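Local atomic coordinates of superoxide dismutase [Mn/Fe] (Porphyromonas gingivalis, PDB entry 1UES), a protein that destroys superoxide radicals, dismuting them to oxygen and hydrogen peroxide at a manganese or iron ion that is reduced and reoxidised in turn. Residues 80-86 with 180-186; 150-154 with 187-191; 4-8 with 28-33; 53-57 with 68-72. The protein carries 1 engineered substitution. All blocks are in the same frame, centred on the assembly; numbering follows the deposited sequence.

Along the chain, contact 3 closes first, then contact 4. Contacts 1 and 2 come later, their segments alternating. Contacts 3 and 4 lie in the alpha-hairpin domain. They share no helix, but their centres are about 14 Å apart and Leu32 packs on Thr71. Contact 1 ties the loop after helix 62-79 to the start of helix 184-190. Contact 2 lays the end of that helix on strand 151-157. Their centres are about 14 Å apart, and Gln80 meets Arg190 between them. Contacts 1 and 4 are about 23 Å apart, on opposite sides of the chain centre. Contacts 3 and 4 use the helices of metal ligands His27 and His74, contact 2 the strand of Asp157.

Contact 1. Residues 80-86 with 180-186; sequences QFRPGKG and SIVDWDI
The Phe81 ring is covered on one face by Ile181, whose CD1 lies 3.8 Å from the ring centroid in a CH-pi contact. Gln80 CG covers the opposite face, and Val182 CA lies at the edge. Ile181 reaches the ring because its CG1 stands between the backbone N and the carbonyl carbon (chi1 51°). The Arg82 guanidinium carries Ile186 CD1 over one face, 3.3 Å from NH1. NH1 is shared by Phe81 O, close to the guanidinium plane, and Thr79 O. The indole of Trp184 has Val182 CG1 on one face and points its edge at Gly86 O.

Phe81 and Val182 form a single beta bridge, made by two bonds. Asp183 N donates to Gln80 O at 2.9 Å, and Arg82 N donates to Ile181 O at 2.9 Å. Gly86 N adds a weak bond to Val182 O. One water links Arg82 O, Lys85 N and Ser180 O.

The contact joins the loop after helix 62-79 to the C-terminal helix. The Phe81 side chain lies about 10 Å from the manganese, its ring edge-to-face with Tyr77. Gln80 NE2 bonds to the backbone O of the engineered Thr155.

Asp183 is the N-cap of helix 184-190, and its OD2 accepts from Asp185 N. On its other oxygen it forms a long salt bridge, with Lys85 NZ 3.8 Å from OD1. Both would favour a charged Asp183, the lysine probably only modestly at that distance.

Contact 2. Residues 150-154 with 187-191; sequences LNPLL and VESRY
Arg190 runs alongside the backbone of Leu153, extended from CG to NE, and brings its guanidinium edge to the carbonyl. NH1 donates to Leu153 O at 2.9 Å. The approach is not along a lone pair: the donor stands 49° out of the carbonyl plane, and the oxygen is tilted 17° from the guanidinium plane. CD of Arg190 also touches Leu153 O at 3.2 Å. The same NH1 bonds to Gln80 OE1, and NH2 bonds to Leu76 O, so several carbonyl oxygens hold the group in place.

Leu153 is the main apolar side chain. Its two methyls part: CD2 lies against the backbone of Arg190, while CD1 meets Tyr191 CD1 at 3.7 Å, obliquely to the ring. Tyr191 is held at its far end by its hydroxyl, which bonds to Gly132 O. Val187 CG1 packs against the carbonyl and CB of Leu153. This methyl, anti to the backbone N (chi1 179°), lies 3.5 Å from Leu153 O and 4.1 Å from Leu154 CB.

Asn151 points its amide across to the helix end. ND2 donates to Arg190 O, but the modelled 2.5 Å is very short and the exact length is doubtful.

Helix 184-190 thus covers one side of strand 151-157 at the chain terminus, in the C-terminal alpha/beta domain of iron/manganese dismutases. Leu153 and Leu154 both face Leu126 on the neighbouring antiparallel strand 122-128, which makes a classic beta bulge where the arginine binds.

Contact 3. Residues 4-8 with 28-33; sequences ELISL and HGKHLK
One hydrogen bond crosses this contact, from His28 to the backbone of Ile6. NE2 donates to Ile6 O at 2.7 Å with an N-H...O angle of 154°. The oxygen lies near the ring plane, while the donor is tilted 19° from the carbonyl plane. His28 reaches the loop because its CG is anti to the backbone N (chi1 171°).

Two CH-pi contacts sandwich the ring between leucines and should limit its rotation about chi2. Leu8 CG sits over the centre of one face, 3.9 Å from the centroid. Leu5 CD1 covers the opposite face, 4.0 Å from the centroid and further off the ring normal. The imidazole is therefore covered on both faces and bonded at its edge.

The remaining contacts are apolar. Leu5 CD1 also packs on Leu32 CG at 3.6 Å, so one methyl serves both the histidine and the leucine a turn later. Leu5 CD2 touches Lys33 CB. Ile6 CG1 meets Leu32 CD2 at 4.0 Å, the two side chains crossing at about a right angle.

Behind the contact, Leu32 packs on the metal ligand His74 and on Asn75, and Leu8 packs on Phe78. His31, on the same turns of helix 21-42, bonds to Tyr164 of the second subunit, probably linking the active-site regions across the dimer as in relatives. His28 itself follows the metal ligand His27. The bond settles that NE2 carries a proton, and with both ring faces packed the imidazole should turn little, which ties the N-terminal loop to the ligand-bearing helix.

Contact 4. Residues 53-57 with 68-72; sequences LNTIV and AGQTL
Val57 CG2 rests on the backbone of Ala68, 3.6 Å from Ala68 O. The same methyl is 3.8 Å from Ala68 CB and 3.9 Å from Leu72 CB, so it fits among Ala68, Gly69 and Leu72. It lies beside the backbone N of Val57, while CG1 is anti to that N (chi1 179°). Ile56 CG2 meets the same Ala68 CB at 3.6 Å. Leu53 spreads its two methyls over the second helix. CD1 lies on Ala68 O, and CD2 meets Thr71 CG2 at 3.7 Å. Leu72 CD2 reaches back past Val57 to Asn54 ND2 at 4.1 Å.

No hydrogen bond joins the segments, so methyl packing carries the contact. The small Ala68 and Gly69 probably allow Val57 to come close to the second backbone, with Val57 CA 5.5 Å from Gly69 CA. The short axes are 9.1 Å apart at their nearest. Their directions differ by 133°, nearer antiparallel than parallel.

In the next shell, Leu39 of helix 21-42 touches both Leu53 and Ala68. Thr71 turns its hydroxyl away from the contact to Asn67 O. On the far side of the second helix, Gln70 bonds to Tyr35 and Trp123 and packs on Phe119 of the second subunit. Gln70 O is hydrogen-bonded to ND1 of the metal ligand His74, a second-shell contact that would help orient the ligand.

In this iron/manganese superoxide dismutase, the short helix 53-59, in the connection between the two long helices of the alpha-hairpin, packs across helix 62-79, which carries His74 to the manganese site.

Contact 1. Residues 80-86 with 180-186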
loop_
_atom_site.group_PDB
_atom_site.type_symbol
_atom_site.label_atom_id
_atom_site.label_comp_id
_atom_site.label_asym_id
_atom_site.label_seq_id
_atom_site.Cartn_x
_atom_site.Cartn_y
_atom_site.Cartn_z
ATOM N N GLN A 80 7.883 13.979 14.586
ATOM C CA GLN A 80 6.966 15.090 14.777
ATOM C C GLN A 80 5.912 14.831 15.833
ATOM O O GLN A 80 5.110 15.717 16.115
ATOM C CB GLN A 80 6.273 15.448 13.460
ATOM C CG GLN A 80 5.228 14.410 13.057
ATOM C CD GLN A 80 4.886 14.357 11.574
ATOM O OE1 GLN A 80 5.366 15.137 10.734
ATOM N NE2 GLN A 80 4.031 13.406 11.238
ATOM N N PHE A 81 5.929 13.638 16.402
ATOM C CA PHE A 81 4.935 13.238 17.407
ATOM C C PHE A 81 5.464 13.237 18.827
ATOM O O PHE A 81 6.642 12.973 19.052
ATOM C CB PHE A 81 4.414 11.815 17.093
ATOM C CG PHE A 81 3.749 11.675 15.756
ATOM C CD1 PHE A 81 2.773 12.574 15.333
ATOM C CD2 PHE A 81 4.068 10.598 14.924
ATOM C CE1 PHE A 81 2.123 12.398 14.101
ATOM C CE2 PHE A 81 3.423 10.415 13.698
ATOM C CZ PHE A 81 2.454 11.311 13.285
ATOM N N ARG A 82 4.575 13.528 19.785
ATOM C CA ARG A 82 4.907 13.506 21.195
ATOM C C ARG A 82 3.649 13.330 22.005
ATOM O O ARG A 82 2.566 13.691 21.557
ATOM C CB ARG A 82 5.535 14.835 21.665
ATOM C CG ARG A 82 6.919 15.146 21.102
ATOM C CD ARG A 82 7.983 14.234 21.708
ATOM N NE ARG A 82 9.329 14.732 21.417
ATOM C CZ ARG A 82 9.860 14.776 20.197
ATOM N NH1 ARG A 82 9.160 14.344 19.153
ATOM N NH2 ARG A 82 11.086 15.270 20.020
ATOM N N PRO A 83 3.774 12.711 23.185
ATOM C CA PRO A 83 2.602 12.540 24.042
ATOM C C PRO A 83 2.414 13.891 24.759
ATOM O O PRO A 83 3.346 14.710 24.820
ATOM C CB PRO A 83 3.026 11.445 25.010
ATOM C CG PRO A 83 4.511 11.627 25.149
ATOM C CD PRO A 83 4.981 12.100 23.775
ATOM N N GLY A 84 1.216 14.116 25.296
ATOM C CA GLY A 84 0.922 15.349 26.004
ATOM C C GLY A 84 0.940 16.589 25.140
ATOM O O GLY A 84 1.130 17.708 25.647
ATOM N N LYS A 85 0.751 16.409 23.843
ATOM C CA LYS A 85 0.787 17.545 22.933
ATOM C C LYS A 85 -0.484 17.669 22.119
ATOM O O LYS A 85 -1.580 17.617 22.669
ATOM C CB LYS A 85 2.007 17.438 22.015
ATOM C CG LYS A 85 3.313 17.767 22.722
ATOM C CD LYS A 85 3.514 19.253 22.817
ATOM C CE LYS A 85 4.966 19.579 23.111
ATOM N NZ LYS A 85 5.464 18.734 24.235
ATOM N N GLY A 86 -0.330 17.825 20.808
ATOM C CA GLY A 86 -1.484 17.974 19.938
ATOM C C GLY A 86 -1.929 19.423 19.994
ATOM O O GLY A 86 -1.111 20.339 19.841
ATOM N N SER A 180 -4.035 14.339 17.643
ATOM C CA SER A 180 -3.809 14.330 19.071
ATOM C C SER A 180 -2.347 14.100 19.472
ATOM O O SER A 180 -1.978 14.381 20.609
ATOM C CB SER A 180 -4.715 13.289 19.743
ATOM O OG SER A 180 -4.273 11.951 19.511
ATOM N N ILE A 181 -1.512 13.588 18.562
ATOM C CA ILE A 181 -0.103 13.381 18.918
ATOM C C ILE A 181 0.876 14.285 18.172
ATOM O O ILE A 181 2.096 14.147 18.316
ATOM C CB ILE A 181 0.355 11.927 18.700
ATOM C CG1 ILE A 181 -0.008 11.442 17.305
ATOM C CG2 ILE A 181 -0.254 11.031 19.796
ATOM C CD1 ILE A 181 0.551 10.073 16.985
ATOM N N VAL A 182 0.354 15.191 17.366
ATOM C CA VAL A 182 1.236 16.100 16.647
ATOM C C VAL A 182 1.831 17.119 17.618
ATOM O O VAL A 182 1.107 17.747 18.389
ATOM C CB VAL A 182 0.452 16.856 15.540
ATOM C CG1 VAL A 182 1.297 17.978 14.931
ATOM C CG2 VAL A 182 0.037 15.868 14.461
ATOM N N ASP A 183 3.144 17.273 17.596
ATOM C CA ASP A 183 3.792 18.278 18.437
ATOM C C ASP A 183 3.968 19.486 17.520
ATOM O O ASP A 183 4.876 19.523 16.691
ATOM C CB ASP A 183 5.144 17.789 18.926
ATOM C CG ASP A 183 5.812 18.785 19.854
ATOM O OD1 ASP A 183 6.705 18.379 20.621
ATOM O OD2 ASP A 183 5.424 19.969 19.814
ATOM N N TRP A 184 3.088 20.473 17.647
ATOM C CA TRP A 184 3.190 21.631 16.773
ATOM C C TRP A 184 4.466 22.447 16.953
ATOM O O TRP A 184 4.847 23.184 16.043
ATOM C CB TRP A 184 1.947 22.514 16.905
ATOM C CG TRP A 184 0.765 21.852 16.218
ATOM C CD1 TRP A 184 -0.240 21.151 16.823
ATOM C CD2 TRP A 184 0.547 21.736 14.807
ATOM N NE1 TRP A 184 -1.070 20.598 15.876
ATOM C CE2 TRP A 184 -0.614 20.940 14.628
ATOM C CE3 TRP A 184 1.219 22.225 13.672
ATOM C CZ2 TRP A 184 -1.119 20.619 13.361
ATOM C CZ3 TRP A 184 0.717 21.900 12.397
ATOM C CH2 TRP A 184 -0.448 21.101 12.259
ATOM N N ASP A 185 5.135 22.303 18.092
ATOM C CA ASP A 185 6.385 23.025 18.306
ATOM C C ASP A 185 7.430 22.510 17.335
ATOM O O ASP A 185 8.258 23.274 16.838
ATOM C CB ASP A 185 6.874 22.840 19.737
ATOM C CG ASP A 185 5.958 23.506 20.738
ATOM O OD1 ASP A 185 5.522 24.647 20.458
ATOM O OD2 ASP A 185 5.657 22.885 21.783
ATOM N N ILE A 186 7.386 21.207 17.057
ATOM C CA ILE A 186 8.328 20.621 16.127
ATOM C C ILE A 186 7.950 20.989 14.693
ATOM O O ILE A 186 8.796 21.371 13.904
ATOM C CB ILE A 186 8.395 19.092 16.307
ATOM C CG1 ILE A 186 8.910 18.796 17.716
ATOM C CG2 ILE A 186 9.259 18.445 15.213
ATOM C CD1 ILE A 186 8.600 17.421 18.238
HETATM O O HOH W 1 0.020 14.088 22.410
HETATM O O HOH W 2 1.400 20.755 19.925
#

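Contact 2. Residues 150-154 with 187-191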
loop_
_atom_site.group_PDB
_atom_site.type_symbol
_atom_site.label_atom_id
_atom_site.label_comp_id
_atom_site.label_asym_id
_atom_site.label_seq_id
_atom_site.Cartn_x
_atom_site.Cartn_y
_atom_site.Cartn_z
ATOM N N LEU A 150 10.117 21.818 -2.301
ATOM C CA LEU A 150 9.300 22.294 -1.185
ATOM C C LEU A 150 9.820 21.837 0.172
ATOM O O LEU A 150 10.590 20.861 0.270
ATOM C CB LEU A 150 7.862 21.814 -1.356
ATOM C CG LEU A 150 7.143 22.432 -2.552
ATOM C CD1 LEU A 150 5.777 21.811 -2.742
ATOM C CD2 LEU A 150 7.012 23.925 -2.317
ATOM N N ASN A 151 9.368 22.535 1.215
ATOM C CA ASN A 151 9.757 22.254 2.583
ATOM C C ASN A 151 8.731 21.350 3.247
ATOM O O ASN A 151 7.598 21.757 3.435
ATOM C CB ASN A 151 9.823 23.562 3.366
ATOM C CG ASN A 151 10.464 23.398 4.692
ATOM O OD1 ASN A 151 11.496 22.737 4.809
ATOM N ND2 ASN A 151 9.878 24.003 5.718
ATOM N N PRO A 152 9.129 20.130 3.659
ATOM C CA PRO A 152 8.184 19.201 4.308
ATOM C C PRO A 152 7.913 19.544 5.770
ATOM O O PRO A 152 8.826 19.469 6.591
ATOM C CB PRO A 152 8.870 17.844 4.152
ATOM C CG PRO A 152 10.347 18.185 4.198
ATOM C CD PRO A 152 10.480 19.558 3.537
ATOM N N LEU A 153 6.665 19.861 6.118
ATOM C CA LEU A 153 6.341 20.262 7.484
ATOM C C LEU A 153 5.672 19.226 8.357
ATOM O O LEU A 153 6.083 18.997 9.488
ATOM C CB LEU A 153 5.457 21.509 7.485
ATOM C CG LEU A 153 5.886 22.641 6.561
ATOM C CD1 LEU A 153 4.894 23.781 6.702
ATOM C CD2 LEU A 153 7.283 23.116 6.954
ATOM N N LEU A 154 4.624 18.603 7.826
ATOM C CA LEU A 154 3.881 17.622 8.582
ATOM C C LEU A 154 3.387 16.530 7.634
ATOM O O LEU A 154 2.891 16.826 6.557
ATOM C CB LEU A 154 2.672 18.301 9.251
ATOM C CG LEU A 154 1.581 17.368 9.767
ATOM C CD1 LEU A 154 2.090 16.695 11.048
ATOM C CD2 LEU A 154 0.260 18.159 10.020
ATOM N N VAL A 187 6.672 20.890 14.346
ATOM C CA VAL A 187 6.277 21.240 12.994
ATOM C C VAL A 187 6.607 22.702 12.730
ATOM O O VAL A 187 7.162 23.044 11.688
ATOM C CB VAL A 187 4.763 21.003 12.769
ATOM C CG1 VAL A 187 4.374 21.402 11.346
ATOM C CG2 VAL A 187 4.425 19.550 13.035
ATOM N N GLU A 188 6.289 23.567 13.689
ATOM C CA GLU A 188 6.552 24.994 13.520
ATOM C C GLU A 188 8.029 25.242 13.269
ATOM O O GLU A 188 8.391 26.102 12.471
ATOM C CB GLU A 188 6.105 25.764 14.755
ATOM C CG GLU A 188 4.605 25.746 14.976
ATOM C CD GLU A 188 4.242 26.009 16.423
ATOM O OE1 GLU A 188 5.152 26.386 17.212
ATOM O OE2 GLU A 188 3.053 25.849 16.777
ATOM N N SER A 189 8.883 24.482 13.947
ATOM C CA SER A 189 10.321 24.640 13.763
ATOM C C SER A 189 10.775 24.340 12.334
ATOM O O SER A 189 11.786 24.857 11.892
ATOM C CB SER A 189 11.092 23.734 14.727
ATOM O OG SER A 189 11.225 22.440 14.157
ATOM N N ARG A 190 10.027 23.499 11.610
ATOM C CA ARG A 190 10.381 23.155 10.234
ATOM C C ARG A 190 9.956 24.240 9.255
ATOM O O ARG A 190 10.419 24.282 8.121
ATOM C CB ARG A 190 9.687 21.846 9.830
ATOM C CG ARG A 190 9.821 20.747 10.862
ATOM C CD ARG A 190 9.155 19.476 10.354
ATOM N NE ARG A 190 9.633 18.343 11.128
ATOM C CZ ARG A 190 9.036 17.162 11.168
ATOM N NH1 ARG A 190 7.927 16.961 10.467
ATOM N NH2 ARG A 190 9.563 16.184 11.904
ATOM N N TYR A 191 9.085 25.130 9.714
ATOM C CA TYR A 191 8.542 26.212 8.881
ATOM C C TYR A 191 9.357 27.524 8.873
ATOM O O TYR A 191 10.025 27.812 9.885
ATOM C CB TYR A 191 7.107 26.493 9.351
ATOM C CG TYR A 191 6.301 27.446 8.506
ATOM C CD1 TYR A 191 6.105 27.226 7.141
ATOM C CD2 TYR A 191 5.676 28.544 9.096
ATOM C CE1 TYR A 191 5.294 28.087 6.368
ATOM C CE2 TYR A 191 4.870 29.409 8.347
ATOM C CZ TYR A 191 4.687 29.177 6.993
ATOM O OH TYR A 191 3.932 30.065 6.267
ATOM O OXT TYR A 191 9.329 28.261 7.845
#

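Contact 3. Residues 4-8 with 28-33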
loop_
_atom_site.group_PDB
_atom_site.type_symbol
_atom_site.label_atom_id
_atom_site.label_comp_id
_atom_site.label_asym_id
_atom_site.label_seq_id
_atom_site.Cartn_x
_atom_site.Cartn_y
_atom_site.Cartn_z
ATOM N N GLU A 4 21.433 5.602 9.167
ATOM C CA GLU A 4 21.015 5.057 10.438
ATOM C C GLU A 4 19.521 4.863 10.630
ATOM O O GLU A 4 18.712 5.521 9.987
ATOM C CB GLU A 4 21.477 6.011 11.557
ATOM C CG GLU A 4 22.855 6.688 11.392
ATOM C CD GLU A 4 22.968 7.750 10.256
ATOM O OE1 GLU A 4 24.136 8.146 9.966
ATOM O OE2 GLU A 4 21.942 8.188 9.659
ATOM N N LEU A 5 19.187 3.941 11.523
ATOM C CA LEU A 5 17.802 3.747 11.930
ATOM C C LEU A 5 17.703 4.791 13.069
ATOM O O LEU A 5 18.389 4.694 14.091
ATOM C CB LEU A 5 17.565 2.339 12.498
ATOM C CG LEU A 5 16.181 2.155 13.151
ATOM C CD1 LEU A 5 15.072 2.527 12.168
ATOM C CD2 LEU A 5 16.009 0.706 13.641
ATOM N N ILE A 6 16.867 5.795 12.903
ATOM C CA ILE A 6 16.768 6.814 13.930
ATOM C C ILE A 6 16.306 6.296 15.301
ATOM O O ILE A 6 15.553 5.340 15.422
ATOM C CB ILE A 6 15.853 7.970 13.499
ATOM C CG1 ILE A 6 14.451 7.438 13.179
ATOM C CG2 ILE A 6 16.447 8.676 12.288
ATOM C CD1 ILE A 6 13.428 8.496 13.236
ATOM N N SER A 7 16.814 6.930 16.341
ATOM C CA SER A 7 16.426 6.556 17.689
ATOM C C SER A 7 15.207 7.436 17.928
ATOM O O SER A 7 15.207 8.586 17.525
ATOM C CB SER A 7 17.551 6.908 18.659
ATOM O OG SER A 7 17.749 8.308 18.633
ATOM N N LEU A 8 14.159 6.895 18.545
ATOM C CA LEU A 8 12.945 7.673 18.791
ATOM C C LEU A 8 13.132 8.614 19.969
ATOM O O LEU A 8 13.801 8.265 20.934
ATOM C CB LEU A 8 11.768 6.746 19.058
ATOM C CG LEU A 8 11.400 5.871 17.873
ATOM C CD1 LEU A 8 10.383 4.872 18.349
ATOM C CD2 LEU A 8 10.841 6.722 16.718
ATOM N N HIS A 28 8.538 1.254 13.048
ATOM C CA HIS A 28 9.876 1.788 13.225
ATOM C C HIS A 28 10.920 0.673 13.275
ATOM O O HIS A 28 11.907 0.707 12.543
ATOM C CB HIS A 28 9.948 2.640 14.503
ATOM C CG HIS A 28 11.334 3.048 14.873
ATOM N ND1 HIS A 28 12.131 2.285 15.700
ATOM C CD2 HIS A 28 12.102 4.088 14.463
ATOM C CE1 HIS A 28 13.333 2.834 15.777
ATOM N NE2 HIS A 28 13.340 3.927 15.033
ATOM N N GLY A 29 10.705 -0.327 14.128
ATOM C CA GLY A 29 11.690 -1.387 14.250
ATOM C C GLY A 29 11.925 -2.319 13.070
ATOM O O GLY A 29 13.022 -2.867 12.934
ATOM N N LYS A 30 10.917 -2.536 12.233
ATOM C CA LYS A 30 11.074 -3.448 11.109
ATOM C C LYS A 30 10.997 -2.764 9.748
ATOM O O LYS A 30 11.912 -2.908 8.939
ATOM C CB LYS A 30 10.029 -4.562 11.195
ATOM C CG LYS A 30 10.199 -5.410 12.458
ATOM C CD LYS A 30 11.545 -6.132 12.413
ATOM C CE LYS A 30 11.661 -7.222 13.501
ATOM N NZ LYS A 30 12.550 -6.756 14.597
ATOM N N HIS A 31 9.911 -2.037 9.476
ATOM C CA HIS A 31 9.807 -1.355 8.181
ATOM C C HIS A 31 10.897 -0.340 7.945
ATOM O O HIS A 31 11.555 -0.355 6.886
ATOM C CB HIS A 31 8.473 -0.634 8.051
ATOM C CG HIS A 31 7.316 -1.556 7.874
ATOM N ND1 HIS A 31 6.851 -1.948 6.642
ATOM C CD2 HIS A 31 6.510 -2.147 8.789
ATOM C CE1 HIS A 31 5.805 -2.736 6.803
ATOM N NE2 HIS A 31 5.580 -2.879 8.093
ATOM N N LEU A 32 11.070 0.588 8.885
ATOM C CA LEU A 32 12.104 1.592 8.690
ATOM C C LEU A 32 13.499 0.971 8.655
ATOM O O LEU A 32 14.336 1.357 7.851
ATOM C CB LEU A 32 12.004 2.689 9.742
ATOM C CG LEU A 32 12.977 3.874 9.633
ATOM C CD1 LEU A 32 12.959 4.481 8.206
ATOM C CD2 LEU A 32 12.555 4.938 10.637
ATOM N N LYS A 33 13.764 0.000 9.517
ATOM C CA LYS A 33 15.047 -0.672 9.473
ATOM C C LYS A 33 15.281 -1.267 8.064
ATOM O O LYS A 33 16.382 -1.181 7.504
ATOM C CB LYS A 33 15.068 -1.772 10.542
ATOM C CG LYS A 33 16.332 -2.624 10.537
ATOM C CD LYS A 33 15.995 -4.126 10.606
ATOM C CE LYS A 33 15.288 -4.658 9.346
ATOM N NZ LYS A 33 13.869 -5.104 9.516
#

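Contact 4. Residues 53-57 with 68-72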
loop_
_atom_site.group_PDB
_atom_site.type_symbol
_atom_site.label_atom_id
_atom_site.label_comp_id
_atom_site.label_asym_id
_atom_site.label_seq_id
_atom_site.Cartn_x
_atom_site.Cartn_y
_atom_site.Cartn_z
ATOM N N LEU A 53 21.145 12.109 2.990
ATOM C CA LEU A 53 19.825 11.615 2.627
ATOM C C LEU A 53 19.021 12.596 1.796
ATOM O O LEU A 53 18.423 12.243 0.796
ATOM C CB LEU A 53 19.071 11.233 3.898
ATOM C CG LEU A 53 17.704 10.565 3.712
ATOM C CD1 LEU A 53 17.825 9.333 2.845
ATOM C CD2 LEU A 53 17.143 10.217 5.116
ATOM N N ASN A 54 19.004 13.849 2.212
ATOM C CA ASN A 54 18.269 14.848 1.470
ATOM C C ASN A 54 18.672 14.933 -0.007
ATOM O O ASN A 54 17.828 15.085 -0.895
ATOM C CB ASN A 54 18.476 16.185 2.147
ATOM C CG ASN A 54 17.226 16.983 2.204
ATOM O OD1 ASN A 54 17.117 18.018 1.554
ATOM N ND2 ASN A 54 16.261 16.511 2.980
ATOM N N THR A 55 19.973 14.835 -0.277
ATOM C CA THR A 55 20.468 14.890 -1.656
ATOM C C THR A 55 19.970 13.674 -2.429
ATOM O O THR A 55 19.546 13.769 -3.570
ATOM C CB THR A 55 22.015 14.907 -1.674
ATOM O OG1 THR A 55 22.478 16.125 -1.080
ATOM C CG2 THR A 55 22.559 14.799 -3.097
ATOM N N ILE A 56 20.010 12.509 -1.799
ATOM C CA ILE A 56 19.543 11.327 -2.499
ATOM C C ILE A 56 18.052 11.419 -2.834
ATOM O O ILE A 56 17.632 10.983 -3.899
ATOM C CB ILE A 56 19.807 10.049 -1.668
ATOM C CG1 ILE A 56 21.301 9.940 -1.355
ATOM C CG2 ILE A 56 19.327 8.832 -2.435
ATOM C CD1 ILE A 56 21.629 8.861 -0.304
ATOM N N VAL A 57 17.247 11.969 -1.926
ATOM C CA VAL A 57 15.822 12.073 -2.205
ATOM C C VAL A 57 15.543 13.092 -3.314
ATOM O O VAL A 57 14.621 12.912 -4.092
ATOM C CB VAL A 57 14.997 12.459 -0.936
ATOM C CG1 VAL A 57 13.503 12.575 -1.297
ATOM C CG2 VAL A 57 15.179 11.394 0.166
ATOM N N ALA A 68 15.148 5.757 -0.210
ATOM C CA ALA A 68 15.582 7.058 0.316
ATOM C C ALA A 68 14.350 7.856 0.761
ATOM O O ALA A 68 14.312 8.388 1.884
ATOM C CB ALA A 68 16.338 7.849 -0.787
ATOM N N GLY A 69 13.364 7.950 -0.142
ATOM C CA GLY A 69 12.146 8.684 0.134
ATOM C C GLY A 69 11.474 8.123 1.365
ATOM O O GLY A 69 11.050 8.900 2.211
ATOM N N GLN A 70 11.417 6.793 1.475
ATOM C CA GLN A 70 10.788 6.175 2.650
ATOM C C GLN A 70 11.580 6.482 3.915
ATOM O O GLN A 70 10.981 6.747 4.964
ATOM C CB GLN A 70 10.636 4.664 2.458
ATOM C CG GLN A 70 9.453 4.272 1.546
ATOM C CD GLN A 70 8.096 4.812 2.042
ATOM O OE1 GLN A 70 7.792 5.994 1.878
ATOM N NE2 GLN A 70 7.289 3.942 2.636
ATOM N N THR A 71 12.911 6.463 3.839
ATOM C CA THR A 71 13.704 6.767 5.017
ATOM C C THR A 71 13.440 8.194 5.459
ATOM O O THR A 71 13.138 8.446 6.612
ATOM C CB THR A 71 15.209 6.551 4.775
ATOM O OG1 THR A 71 15.420 5.183 4.458
ATOM C CG2 THR A 71 16.019 6.854 6.007
ATOM N N LEU A 72 13.497 9.136 4.529
ATOM C CA LEU A 72 13.252 10.509 4.906
ATOM C C LEU A 72 11.831 10.738 5.433
ATOM O O LEU A 72 11.636 11.426 6.435
ATOM C CB LEU A 72 13.518 11.421 3.706
ATOM C CG LEU A 72 13.168 12.873 4.000
ATOM C CD1 LEU A 72 14.054 13.403 5.108
ATOM C CD2 LEU A 72 13.303 13.711 2.726
#